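PDB 2EBF: dermonecrotic toxin from Pasteurella multocida, which acts as a potent mitogen and osteolytic toxin that induces bone resorption and is associated with severe progressive atrophic rhinitis in pigs. Local coordinates for residues 238-251 with 284-296. Numbering follows the deposited sequence.
Sequences LPGLLRESQSKGML and PYELYPFTFFSML
Two helices of the C2 region, in the C-terminal part of the toxin, pack obliquely here with Leu-241 set against Tyr-288 and Met-295; the axes of 238-248 and 288-296 approach to 9.7 Å, with their N-to-C directions 135° apart. Leu-241 uses both branches: CD2 lies 3.6 Å from Tyr-288 CB, while CD1 meets Met-295 CE tip to tip at 3.4 Å, a tight carbon pair. The same methyl of Met-295 also touches Leu-238 CD1. Phe-292 CG stands anti to its backbone N (chi1 171°), which sends the ring between three leucines. Leu-251 CD1 lies 3.7 Å from Phe-292 CG, and Leu-238 and Leu-242 gather about its CD1 and CE1; strands 254-257 and 260-263 add Cys-254 and Leu-261. Where Gly-249 leaves helical geometry, the chain brings Met-250 SD over one face of the Tyr-285 ring, 4.5 Å from its centroid, a Met-aromatic contact. That tyrosine's hydroxyl is hydrogen-bonded to Asp-428 of helix 425-434. The one hydrogen bond between the segments runs from Lys-248 NZ to Pro-284 O, 3.1 Å long and 25° out of the carbonyl plane. The pair thus exemplifies an apolar core with one polar bond at its exposed edge.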
# COMPACT_ATOMS: atom_id res chain seq x y z
N LEU A 238 -11.94 17.27 -35.04
CA LEU A 238 -11.12 16.27 -34.35
C LEU A 238 -10.01 15.60 -35.18
O LEU A 238 -8.87 15.54 -34.71
CB LEU A 238 -12.04 15.23 -33.70
CG LEU A 238 -11.61 14.56 -32.39
CD1 LEU A 238 -11.46 15.56 -31.25
CD2 LEU A 238 -12.63 13.49 -32.03
N PRO A 239 -10.33 15.10 -36.40
CA PRO A 239 -9.27 14.45 -37.19
C PRO A 239 -8.12 15.39 -37.54
O PRO A 239 -6.97 14.95 -37.62
CB PRO A 239 -9.99 14.01 -38.47
CG PRO A 239 -11.43 13.97 -38.10
CD PRO A 239 -11.61 15.08 -37.12
N GLY A 240 -8.44 16.67 -37.74
CA GLY A 240 -7.46 17.69 -38.06
C GLY A 240 -6.52 17.97 -36.90
O GLY A 240 -5.30 18.00 -37.08
N LEU A 241 -7.09 18.14 -35.71
CA LEU A 241 -6.32 18.41 -34.49
C LEU A 241 -5.28 17.33 -34.22
O LEU A 241 -4.14 17.63 -33.88
CB LEU A 241 -7.25 18.55 -33.28
CG LEU A 241 -8.30 19.67 -33.33
CD1 LEU A 241 -9.46 19.33 -32.42
CD2 LEU A 241 -7.70 21.01 -32.95
N LEU A 242 -5.67 16.07 -34.41
CA LEU A 242 -4.76 14.94 -34.22
C LEU A 242 -3.67 14.84 -35.29
O LEU A 242 -2.49 14.78 -34.96
CB LEU A 242 -5.55 13.63 -34.13
CG LEU A 242 -6.60 13.48 -33.02
CD1 LEU A 242 -7.06 12.03 -32.96
CD2 LEU A 242 -6.08 13.94 -31.66
N ARG A 243 -4.07 14.82 -36.56
CA ARG A 243 -3.13 14.74 -37.68
C ARG A 243 -2.07 15.84 -37.60
O ARG A 243 -0.88 15.58 -37.83
CB ARG A 243 -3.89 14.80 -39.01
CG ARG A 243 -3.02 14.66 -40.26
CD ARG A 243 -3.79 14.09 -41.45
NE ARG A 243 -5.02 14.82 -41.75
CZ ARG A 243 -6.25 14.36 -41.53
NH1 ARG A 243 -6.44 13.15 -41.01
NH2 ARG A 243 -7.30 15.11 -41.84
N GLU A 244 -2.50 17.05 -37.27
CA GLU A 244 -1.59 18.18 -37.15
C GLU A 244 -0.70 18.06 -35.93
O GLU A 244 0.45 18.49 -35.95
CB GLU A 244 -2.36 19.50 -37.16
CG GLU A 244 -3.03 19.80 -38.50
CD GLU A 244 -2.90 21.25 -38.94
OE1 GLU A 244 -1.96 21.95 -38.47
OE2 GLU A 244 -3.71 21.69 -39.78
N SER A 245 -1.23 17.45 -34.87
CA SER A 245 -0.45 17.15 -33.68
C SER A 245 0.67 16.16 -34.01
O SER A 245 1.85 16.48 -33.86
CB SER A 245 -1.35 16.61 -32.57
OG SER A 245 -2.26 17.61 -32.14
N GLN A 246 0.28 14.98 -34.48
CA GLN A 246 1.22 13.91 -34.87
C GLN A 246 2.41 14.40 -35.71
O GLN A 246 3.55 14.02 -35.44
CB GLN A 246 0.47 12.79 -35.61
CG GLN A 246 -0.00 11.64 -34.73
CD GLN A 246 -1.30 11.92 -33.99
OE1 GLN A 246 -1.47 12.99 -33.39
NE2 GLN A 246 -2.21 10.96 -34.00
N SER A 247 2.13 15.22 -36.71
CA SER A 247 3.17 15.75 -37.60
C SER A 247 4.06 16.81 -36.93
O SER A 247 5.16 17.11 -37.42
CB SER A 247 2.54 16.32 -38.87
OG SER A 247 3.54 16.71 -39.80
N LYS A 248 3.60 17.36 -35.81
CA LYS A 248 4.32 18.42 -35.09
C LYS A 248 5.03 17.89 -33.84
O LYS A 248 6.24 18.02 -33.71
CB LYS A 248 3.36 19.56 -34.75
CG LYS A 248 4.02 20.91 -34.50
CD LYS A 248 3.13 22.06 -34.98
CE LYS A 248 3.30 23.30 -34.12
NZ LYS A 248 2.67 23.11 -32.78
N GLY A 249 4.26 17.29 -32.92
CA GLY A 249 4.83 16.73 -31.70
C GLY A 249 3.81 16.21 -30.69
O GLY A 249 3.90 15.06 -30.25
N MET A 250 2.85 17.06 -30.34
CA MET A 250 1.86 16.77 -29.29
C MET A 250 0.81 15.72 -29.72
O MET A 250 0.71 15.37 -30.90
CB MET A 250 1.17 18.06 -28.84
CG MET A 250 2.12 19.18 -28.42
SD MET A 250 2.65 19.09 -26.70
CE MET A 250 1.41 20.11 -25.89
N LEU A 251 0.06 15.21 -28.73
CA LEU A 251 -1.04 14.25 -28.93
C LEU A 251 -0.73 13.09 -29.89
O LEU A 251 -1.59 12.64 -30.64
CB LEU A 251 -2.33 14.97 -29.37
CG LEU A 251 -2.84 16.16 -28.55
CD1 LEU A 251 -4.04 16.79 -29.25
CD2 LEU A 251 -3.20 15.76 -27.12
N PRO A 284 4.46 28.12 -29.58
CA PRO A 284 5.23 26.94 -30.03
C PRO A 284 4.38 25.69 -30.25
O PRO A 284 4.68 24.88 -31.14
CB PRO A 284 6.24 26.72 -28.90
CG PRO A 284 5.72 27.48 -27.74
CD PRO A 284 4.93 28.62 -28.28
N TYR A 285 3.32 25.52 -29.46
CA TYR A 285 2.45 24.35 -29.61
C TYR A 285 1.02 24.72 -30.02
O TYR A 285 0.13 23.85 -30.10
CB TYR A 285 2.51 23.48 -28.34
CG TYR A 285 3.93 23.03 -28.03
CD1 TYR A 285 4.62 23.53 -26.92
CD2 TYR A 285 4.60 22.13 -28.86
CE1 TYR A 285 5.93 23.13 -26.65
CE2 TYR A 285 5.90 21.72 -28.60
CZ TYR A 285 6.56 22.23 -27.49
OH TYR A 285 7.84 21.83 -27.24
N GLU A 286 0.82 26.01 -30.30
CA GLU A 286 -0.44 26.54 -30.83
C GLU A 286 -1.64 26.23 -29.91
O GLU A 286 -1.45 25.91 -28.74
CB GLU A 286 -0.67 26.03 -32.27
CG GLU A 286 -1.59 26.90 -33.14
CD GLU A 286 -1.02 28.27 -33.46
OE1 GLU A 286 0.18 28.38 -33.79
OE2 GLU A 286 -1.79 29.25 -33.39
N LEU A 287 -2.86 26.33 -30.43
CA LEU A 287 -4.03 26.16 -29.59
C LEU A 287 -4.56 24.73 -29.56
O LEU A 287 -5.25 24.34 -28.63
CB LEU A 287 -5.14 27.14 -30.03
CG LEU A 287 -6.23 27.51 -29.01
CD1 LEU A 287 -5.66 28.31 -27.82
CD2 LEU A 287 -7.36 28.28 -29.69
N TYR A 288 -4.19 23.94 -30.57
CA TYR A 288 -4.87 22.68 -30.91
C TYR A 288 -4.95 21.62 -29.80
O TYR A 288 -6.01 21.01 -29.61
CB TYR A 288 -4.31 22.07 -32.20
CG TYR A 288 -4.01 23.08 -33.29
CD1 TYR A 288 -4.88 24.14 -33.56
CD2 TYR A 288 -2.85 22.97 -34.06
CE1 TYR A 288 -4.59 25.07 -34.55
CE2 TYR A 288 -2.56 23.89 -35.06
CZ TYR A 288 -3.43 24.94 -35.30
OH TYR A 288 -3.14 25.86 -36.29
N PRO A 289 -3.84 21.38 -29.07
CA PRO A 289 -3.93 20.39 -27.99
C PRO A 289 -4.86 20.88 -26.89
O PRO A 289 -5.59 20.08 -26.31
CB PRO A 289 -2.49 20.31 -27.46
CG PRO A 289 -1.63 20.91 -28.53
CD PRO A 289 -2.48 21.96 -29.15
N PHE A 290 -4.83 22.18 -26.63
CA PHE A 290 -5.67 22.80 -25.60
C PHE A 290 -7.15 22.69 -25.98
O PHE A 290 -7.99 22.38 -25.13
CB PHE A 290 -5.24 24.25 -25.35
CG PHE A 290 -6.04 24.95 -24.28
CD1 PHE A 290 -6.92 25.98 -24.62
CD2 PHE A 290 -5.92 24.59 -22.95
CE1 PHE A 290 -7.66 26.64 -23.63
CE2 PHE A 290 -6.66 25.23 -21.95
CZ PHE A 290 -7.53 26.26 -22.30
N THR A 291 -7.46 22.94 -27.25
CA THR A 291 -8.81 22.77 -27.78
C THR A 291 -9.27 21.33 -27.59
O THR A 291 -10.36 21.08 -27.07
CB THR A 291 -8.88 23.17 -29.27
OG1 THR A 291 -8.38 24.51 -29.44
CG2 THR A 291 -10.32 23.10 -29.80
N PHE A 292 -8.42 20.39 -28.01
CA PHE A 292 -8.68 18.96 -27.87
C PHE A 292 -8.97 18.56 -26.42
O PHE A 292 -9.95 17.86 -26.15
CB PHE A 292 -7.49 18.17 -28.43
CG PHE A 292 -7.56 16.69 -28.16
CD1 PHE A 292 -8.25 15.84 -29.02
CD2 PHE A 292 -6.92 16.15 -27.04
CE1 PHE A 292 -8.31 14.47 -28.77
CE2 PHE A 292 -6.97 14.78 -26.78
CZ PHE A 292 -7.67 13.93 -27.65
N PHE A 293 -8.14 19.03 -25.50
CA PHE A 293 -8.25 18.69 -24.09
C PHE A 293 -9.43 19.41 -23.43
O PHE A 293 -10.12 18.84 -22.59
CB PHE A 293 -6.94 19.00 -23.36
CG PHE A 293 -6.86 18.46 -21.95
CD1 PHE A 293 -6.64 19.32 -20.87
CD2 PHE A 293 -7.00 17.10 -21.70
CE1 PHE A 293 -6.56 18.83 -19.57
CE2 PHE A 293 -6.92 16.59 -20.38
CZ PHE A 293 -6.71 17.46 -19.33
N SER A 294 -9.67 20.65 -23.84
CA SER A 294 -10.79 21.45 -23.34
C SER A 294 -12.15 20.80 -23.60
O SER A 294 -13.04 20.86 -22.75
CB SER A 294 -10.77 22.86 -23.94
OG SER A 294 -9.64 23.58 -23.48
N MET A 295 -12.31 20.20 -24.77
CA MET A 295 -13.57 19.53 -25.09
C MET A 295 -13.68 18.14 -24.50
O MET A 295 -14.78 17.69 -24.22
CB MET A 295 -13.90 19.55 -26.59
CG MET A 295 -12.90 18.96 -27.55
SD MET A 295 -13.37 19.55 -29.19
CE MET A 295 -12.05 18.91 -30.21
N LEU A 296 -12.55 17.46 -24.32
CA LEU A 296 -12.54 16.23 -23.51
C LEU A 296 -13.13 16.50 -22.14
O LEU A 296 -13.99 15.75 -21.66
CB LEU A 296 -11.13 15.67 -23.34
CG LEU A 296 -10.50 14.77 -24.40
CD1 LEU A 296 -9.16 14.29 -23.88
CD2 LEU A 296 -11.39 13.59 -24.74